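Local coordinates for protein prolyl-tRNA synthetase (Naegleria fowleri, PDB 6UYH) that probably joins proline to its cognate tRNA at the expense of ATP, and binds the inhibitor halofuginone beside an ATP analogue, at residues Phe61-Ile66 with Val71-Phe76; Leu78-Arg83 with Glu121-Pro126. All coordinates share one frame; numbering follows the deposited sequence.

Contact 1: Phe61-Ile66 with Val71-Phe76; sequences FFDAEI and VQNVMF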
loop_
_atom_site.group_PDB
_atom_site.type_symbol
_atom_site.label_atom_id
_atom_site.label_comp_id
_atom_site.label_asym_id
_atom_site.label_seq_id
_atom_site.Cartn_x
_atom_site.Cartn_y
_atom_site.Cartn_z
ATOM N N PHE A 61 7.424 10.275 0.593
ATOM C CA PHE A 61 8.366 11.062 1.378
ATOM C C PHE A 61 8.883 10.274 2.576
ATOM O O PHE A 61 10.095 10.205 2.811
ATOM C CB PHE A 61 7.693 12.349 1.845
ATOM C CG PHE A 61 8.516 13.153 2.815
ATOM C CD1 PHE A 61 9.575 13.929 2.373
ATOM C CD2 PHE A 61 8.220 13.139 4.167
ATOM C CE1 PHE A 61 10.324 14.695 3.271
ATOM C CE2 PHE A 61 8.958 13.898 5.077
ATOM C CZ PHE A 61 10.017 14.674 4.624
ATOM N N PHE A 62 7.972 9.686 3.357
ATOM C CA PHE A 62 8.385 9.020 4.590
ATOM C C PHE A 62 9.246 7.798 4.288
ATOM O O PHE A 62 10.271 7.586 4.942
ATOM C CB PHE A 62 7.153 8.636 5.416
ATOM C CG PHE A 62 7.470 8.195 6.827
ATOM C CD1 PHE A 62 7.766 9.131 7.807
ATOM C CD2 PHE A 62 7.437 6.851 7.174
ATOM C CE1 PHE A 62 8.051 8.737 9.112
ATOM C CE2 PHE A 62 7.713 6.445 8.485
ATOM C CZ PHE A 62 8.016 7.387 9.444
ATOM N N ASP A 63 8.850 6.996 3.290
ATOM C CA ASP A 63 9.642 5.843 2.873
ATOM C C ASP A 63 11.064 6.247 2.527
ATOM O O ASP A 63 12.024 5.561 2.897
ATOM C CB ASP A 63 9.004 5.162 1.652
ATOM C CG ASP A 63 8.094 3.992 2.019
ATOM O OD1 ASP A 63 7.977 3.666 3.208
ATOM O OD2 ASP A 63 7.490 3.414 1.092
ATOM N N ALA A 64 11.223 7.325 1.754
ATOM C CA ALA A 64 12.574 7.714 1.372
ATOM C C ALA A 64 13.387 8.153 2.583
ATOM O O ALA A 64 14.592 7.892 2.639
ATOM C CB ALA A 64 12.541 8.820 0.314
ATOM N N GLU A 65 12.750 8.798 3.568
ATOM C CA GLU A 65 13.487 9.242 4.751
ATOM C C GLU A 65 13.849 8.076 5.669
ATOM O O GLU A 65 14.952 8.048 6.232
ATOM C CB GLU A 65 12.673 10.292 5.513
ATOM C CG GLU A 65 12.523 11.611 4.748
ATOM C CD GLU A 65 13.861 12.241 4.379
ATOM O OE1 GLU A 65 14.791 12.253 5.220
ATOM O OE2 GLU A 65 13.985 12.727 3.235
ATOM N N ILE A 66 12.940 7.114 5.855
ATOM C CA ILE A 66 13.278 6.014 6.759
ATOM C C ILE A 66 14.225 5.020 6.092
ATOM O O ILE A 66 14.962 4.305 6.787
ATOM C CB ILE A 66 12.030 5.294 7.305
ATOM C CG1 ILE A 66 11.240 4.580 6.188
ATOM C CG2 ILE A 66 11.158 6.281 8.118
ATOM C CD1 ILE A 66 10.063 3.744 6.706
ATOM N N VAL A 71 15.609 1.419 7.750
ATOM C CA VAL A 71 14.341 0.751 8.008
ATOM C C VAL A 71 13.897 0.054 6.729
ATOM O O VAL A 71 14.071 0.591 5.627
ATOM C CB VAL A 71 13.278 1.757 8.485
ATOM C CG1 VAL A 71 11.964 1.030 8.814
ATOM C CG2 VAL A 71 13.776 2.545 9.709
ATOM N N GLN A 72 13.316 -1.137 6.863
ATOM C CA GLN A 72 12.846 -1.911 5.714
ATOM C C GLN A 72 11.352 -2.182 5.805
ATOM O O GLN A 72 10.830 -2.469 6.889
ATOM C CB GLN A 72 13.576 -3.250 5.606
ATOM C CG GLN A 72 15.080 -3.158 5.627
ATOM C CD GLN A 72 15.699 -4.540 5.527
ATOM O OE1 GLN A 72 16.059 -4.982 4.448
ATOM N NE2 GLN A 72 15.796 -5.236 6.658
ATOM N N ASN A 73 10.665 -2.146 4.655
ATOM C CA ASN A 73 9.225 -2.398 4.651
ATOM C C ASN A 73 8.932 -3.893 4.615
ATOM O O ASN A 73 9.641 -4.672 3.964
ATOM C CB ASN A 73 8.544 -1.728 3.454
ATOM C CG ASN A 73 8.478 -0.223 3.594
ATOM O OD1 ASN A 73 8.749 0.322 4.670
ATOM N ND2 ASN A 73 8.101 0.457 2.512
ATOM N N VAL A 74 7.869 -4.284 5.315
ATOM C CA VAL A 74 7.412 -5.666 5.412
ATOM C C VAL A 74 5.893 -5.686 5.268
ATOM O O VAL A 74 5.253 -4.645 5.117
ATOM C CB VAL A 74 7.814 -6.314 6.753
ATOM C CG1 VAL A 74 9.328 -6.394 6.869
ATOM C CG2 VAL A 74 7.220 -5.515 7.924
ATOM N N MET A 75 5.303 -6.885 5.353
ATOM C CA MET A 75 3.855 -6.975 5.535
ATOM C C MET A 75 3.532 -8.182 6.407
ATOM O O MET A 75 3.716 -9.329 5.979
ATOM C CB MET A 75 3.109 -7.070 4.207
ATOM C CG MET A 75 1.583 -6.982 4.397
ATOM S SD MET A 75 1.071 -5.442 5.210
ATOM C CE MET A 75 1.815 -4.227 4.130
ATOM N N PHE A 76 3.023 -7.921 7.597
ATOM C CA PHE A 76 2.518 -8.944 8.502
ATOM C C PHE A 76 1.012 -9.077 8.337
ATOM O O PHE A 76 0.365 -8.218 7.729
ATOM C CB PHE A 76 2.861 -8.583 9.944
ATOM C CG PHE A 76 4.262 -8.943 10.370
ATOM C CD1 PHE A 76 5.343 -8.170 9.982
ATOM C CD2 PHE A 76 4.483 -10.027 11.209
ATOM C CE1 PHE A 76 6.642 -8.486 10.408
ATOM C CE2 PHE A 76 5.764 -10.349 11.643
ATOM C CZ PHE A 76 6.845 -9.577 11.242
#
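V71 turns back against I66 at the C-terminal end of helix 49-67, in a helix-then-strand unit consistent with motif 1 of class II aminoacyl-tRNA synthetases, which characteristically lies at the dimer interface. The tight return is fixed by a backbone bond from V71 N to I66 O, 3.1 Å long with an N-H...O angle of 158°. Beside it the two side chains slant across one another. I66 has CG1 between its backbone N and carbonyl carbon (chi1 65°), and the extended end beyond carries CD1 to 3.9 Å from CG1 of V71. One helical turn earlier, D63 faces N73. The amide nitrogen ND2 of N73 lies 3.3 Å from D63 OD1 and 3.3 Å from OD2, a forked pair of weak bonds, with carboxylate and amide planes 44° apart. Stronger partners lie further out: W145 donates its indole NE1-H to D63 OD1, and OE2 of E56 of the second subunit accepts a hydrogen bond from N73 ND2. Strand 72-73 itself runs parallel to strand 140-149, bonding through backbone atoms to K141 and N143. The N73 amide is held from its other end too, where OD1 accepts N143 ND2.

Contact 2: Leu78-Arg83 with Glu121-Pro126; sequences LFVTKR and ETIMYP. With HFG (7-bromo-6-chloro-3-{3-[(2R,3S)-3-hydroxypiperidin-2-yl]-2-oxopropyl}quinazolin-4(3H)-one), chain D.
I123, with CG1 beside its backbone N (chi1 -61°), brings CG1 to 3.6 Å from V80 CB, while V80 CG2, anti to its backbone N, reaches 3.6 Å from T122 OG1. The V80 and I123 side chains cross at about a right angle. Strand 79-81 and the start of helix 121-131 are themselves steeply inclined, 77° apart with axes 8.7 Å from each other at closest approach. No hydrogen bond spans the two segments; a buried, largely apolar patch joins this strand, outermost in its small antiparallel sheet within the chain, to the helix in the class II catalytic core. T81 is the N-cap of helix 82-85, its OG1 bonded to A84 N and to OD2 of D40 of the second subunit. E121, in the first turn of helix 121-131, bends at chi2 (83°) and sends OE2 to the piperidine N1' of halofuginone. T119 holds the other carboxylate oxygen, OE1, and also bonds the inhibitor, while S268 adds a weak bond to OE2. At 2.6 Å the bond between N1' and E121 OE2 is short, as would be expected if a protonated piperidine met a carboxylate, and is consistent with the ring occupying the place of the proline substrate.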
loop_
_atom_site.group_PDB
_atom_site.type_symbol
_atom_site.label_atom_id
_atom_site.label_comp_id
_atom_site.label_asym_id
_atom_site.label_seq_id
_atom_site.Cartn_x
_atom_site.Cartn_y
_atom_site.Cartn_z
ATOM N N LEU A 78 -3.191 -9.432 8.688
ATOM C CA LEU A 78 -4.331 -8.700 9.234
ATOM C C LEU A 78 -4.908 -9.394 10.459
ATOM O O LEU A 78 -5.479 -8.737 11.333
ATOM C CB LEU A 78 -5.427 -8.588 8.154
ATOM C CG LEU A 78 -6.814 -8.083 8.567
ATOM C CD1 LEU A 78 -6.775 -6.603 8.933
ATOM C CD2 LEU A 78 -7.819 -8.341 7.443
ATOM N N PHE A 79 -4.799 -10.713 10.522
ATOM C CA PHE A 79 -5.437 -11.484 11.578
ATOM C C PHE A 79 -4.474 -11.717 12.722
ATOM O O PHE A 79 -3.271 -11.899 12.514
ATOM C CB PHE A 79 -5.917 -12.834 11.052
ATOM C CG PHE A 79 -6.985 -12.727 10.013
ATOM C CD1 PHE A 79 -8.174 -12.062 10.294
ATOM C CD2 PHE A 79 -6.815 -13.290 8.760
ATOM C CE1 PHE A 79 -9.174 -11.961 9.336
ATOM C CE2 PHE A 79 -7.805 -13.190 7.800
ATOM C CZ PHE A 79 -8.984 -12.530 8.084
ATOM N N VAL A 80 -5.022 -11.763 13.934
ATOM C CA VAL A 80 -4.231 -12.051 15.124
ATOM C C VAL A 80 -5.048 -12.968 16.021
ATOM O O VAL A 80 -6.270 -12.815 16.137
ATOM C CB VAL A 80 -3.791 -10.749 15.842
ATOM C CG1 VAL A 80 -5.006 -9.889 16.257
ATOM C CG2 VAL A 80 -2.902 -11.058 17.055
ATOM N N THR A 81 -4.379 -13.947 16.632
ATOM C CA THR A 81 -5.083 -14.867 17.516
ATOM C C THR A 81 -5.405 -14.207 18.854
ATOM O O THR A 81 -4.775 -13.233 19.280
ATOM C CB THR A 81 -4.283 -16.148 17.778
ATOM O OG1 THR A 81 -3.016 -15.828 18.376
ATOM C CG2 THR A 81 -4.069 -16.948 16.477
ATOM N N LYS A 82 -6.422 -14.760 19.515
ATOM C CA LYS A 82 -6.726 -14.354 20.883
ATOM C C LYS A 82 -5.520 -14.577 21.788
ATOM O O LYS A 82 -5.174 -13.714 22.605
ATOM C CB LYS A 82 -7.940 -15.139 21.385
ATOM C CG LYS A 82 -8.550 -14.596 22.680
ATOM C CD LYS A 82 -9.823 -15.353 23.071
ATOM C CE LYS A 82 -9.559 -16.826 23.301
ATOM N NZ LYS A 82 -10.752 -17.518 23.883
ATOM N N ARG A 83 -4.844 -15.720 21.623
ATOM C CA ARG A 83 -3.670 -16.045 22.433
ATOM C C ARG A 83 -2.596 -14.968 22.304
ATOM O O ARG A 83 -2.042 -14.501 23.311
ATOM C CB ARG A 83 -3.138 -17.424 22.015
ATOM C CG ARG A 83 -1.676 -17.730 22.336
ATOM C CD ARG A 83 -1.433 -18.084 23.784
ATOM N NE ARG A 83 -2.499 -18.913 24.324
ATOM C CZ ARG A 83 -2.552 -19.336 25.583
ATOM N NH1 ARG A 83 -1.585 -19.014 26.441
ATOM N NH2 ARG A 83 -3.578 -20.082 25.983
ATOM N N GLU A 121 2.000 -5.009 17.479
ATOM C CA GLU A 121 2.983 -5.487 18.453
ATOM C C GLU A 121 2.874 -6.995 18.685
ATOM O O GLU A 121 3.883 -7.711 18.659
ATOM C CB GLU A 121 2.819 -4.756 19.786
ATOM C CG GLU A 121 3.416 -3.350 19.834
ATOM C CD GLU A 121 2.498 -2.292 19.250
ATOM O OE1 GLU A 121 1.381 -2.627 18.803
ATOM O OE2 GLU A 121 2.895 -1.113 19.243
ATOM N N THR A 122 1.654 -7.493 18.941
ATOM C CA THR A 122 1.491 -8.911 19.272
ATOM C C THR A 122 1.539 -9.804 18.040
ATOM O O THR A 122 1.662 -11.030 18.183
ATOM C CB THR A 122 0.176 -9.169 20.025
ATOM O OG1 THR A 122 -0.943 -8.870 19.178
ATOM C CG2 THR A 122 0.107 -8.339 21.316
ATOM N N ILE A 123 1.449 -9.206 16.848
ATOM C CA ILE A 123 1.566 -9.924 15.582
ATOM C C ILE A 123 3.031 -10.087 15.188
ATOM O O ILE A 123 3.416 -11.111 14.614
ATOM C CB ILE A 123 0.778 -9.167 14.492
ATOM C CG1 ILE A 123 -0.704 -9.091 14.868
ATOM C CG2 ILE A 123 0.982 -9.798 13.095
ATOM C CD1 ILE A 123 -1.547 -8.264 13.887
ATOM N N MET A 124 3.867 -9.099 15.504
ATOM C CA MET A 124 5.247 -9.049 15.045
ATOM C C MET A 124 6.265 -9.549 16.057
ATOM O O MET A 124 7.282 -10.123 15.653
ATOM C CB MET A 124 5.607 -7.614 14.657
ATOM C CG MET A 124 4.806 -7.113 13.480
ATOM S SD MET A 124 5.084 -5.350 13.180
ATOM C CE MET A 124 6.773 -5.383 12.597
ATOM N N TYR A 125 6.031 -9.359 17.349
ATOM C CA TYR A 125 7.133 -9.557 18.284
ATOM C C TYR A 125 7.477 -11.027 18.529
ATOM O O TYR A 125 8.634 -11.312 18.859
ATOM C CB TYR A 125 6.855 -8.815 19.600
ATOM C CG TYR A 125 6.875 -7.301 19.437
ATOM C CD1 TYR A 125 7.317 -6.720 18.244
ATOM C CD2 TYR A 125 6.436 -6.454 20.451
ATOM C CE1 TYR A 125 7.334 -5.345 18.079
ATOM C CE2 TYR A 125 6.444 -5.068 20.294
ATOM C CZ TYR A 125 6.891 -4.523 19.103
ATOM O OH TYR A 125 6.905 -3.149 18.935
ATOM N N PRO A 126 6.570 -11.998 18.333
ATOM C CA PRO A 126 7.046 -13.394 18.336
ATOM C C PRO A 126 8.069 -13.667 17.244
ATOM O O PRO A 126 9.023 -14.421 17.474
ATOM C CB PRO A 126 5.754 -14.203 18.156
ATOM C CG PRO A 126 4.707 -13.343 18.791
ATOM C CD PRO A 126 5.095 -11.944 18.368
HETATM O "O4'" HFG D . -1.184 1.086 18.918
HETATM C C21 HFG D . -0.723 1.509 19.958
HETATM C "C3'" HFG D . 0.763 1.697 20.156
HETATM C "C2'" HFG D . 1.582 1.933 18.880
HETATM N "N1'" HFG D . 1.609 0.756 18.001
HETATM C "C6'" HFG D . 2.515 0.942 16.862
HETATM C "C5'" HFG D . 2.127 2.128 16.020
HETATM C "C4'" HFG D . 2.014 3.386 16.886
HETATM C C39 HFG D . 1.107 3.145 18.078
HETATM O "O7'" HFG D . 1.090 4.308 18.912
HETATM C "C1'" HFG D . -1.631 1.859 21.147
HETATM N N3 HFG D . -2.917 1.171 21.073
HETATM C C4 HFG D . -2.927 -0.205 21.263
HETATM O O11 HFG D . -1.905 -0.812 21.530
HETATM C C10 HFG D . -4.246 -0.821 21.069
HETATM C C5 HFG D . -4.411 -2.194 21.242
HETATM C C2 HFG D . -4.051 1.864 20.746
HETATM N N1 HFG D . -5.218 1.362 20.550
HETATM C C9 HFG D . -5.330 -0.022 20.696
HETATM C C8 HFG D . -6.567 -0.612 20.439
HETATM C C7 HFG D . -6.705 -1.982 20.587
HETATM BR BR1 HFG D . -8.368 -2.762 20.129
HETATM C C6 HFG D . -5.650 -2.760 21.014
HETATM CL CL1 HFG D . -5.856 -4.457 21.330
#

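Contact 1 closes before contact 2 opens, with a single residue between F76, the last of V71-F76, and L78, where contact 2 begins. The F76 ring joins them: F76 CG lies 3.6 Å from M124 CG, and F76 CD2 lies 3.7 Å from the I123 carbonyl O, although the centres of the two contacts are about 20 Å apart. The inhibitor is engaged directly by contact 2 alone, through E121; in contact 1 the side chain of V71 is about 12 Å from the bound halofuginone. The T122 side chain is about 13 Å from the bound ATP analogue. Both contacts also touch the second subunit, illustrating how a class II synthetase builds its dimer interface and its substrate pocket from adjoining segments.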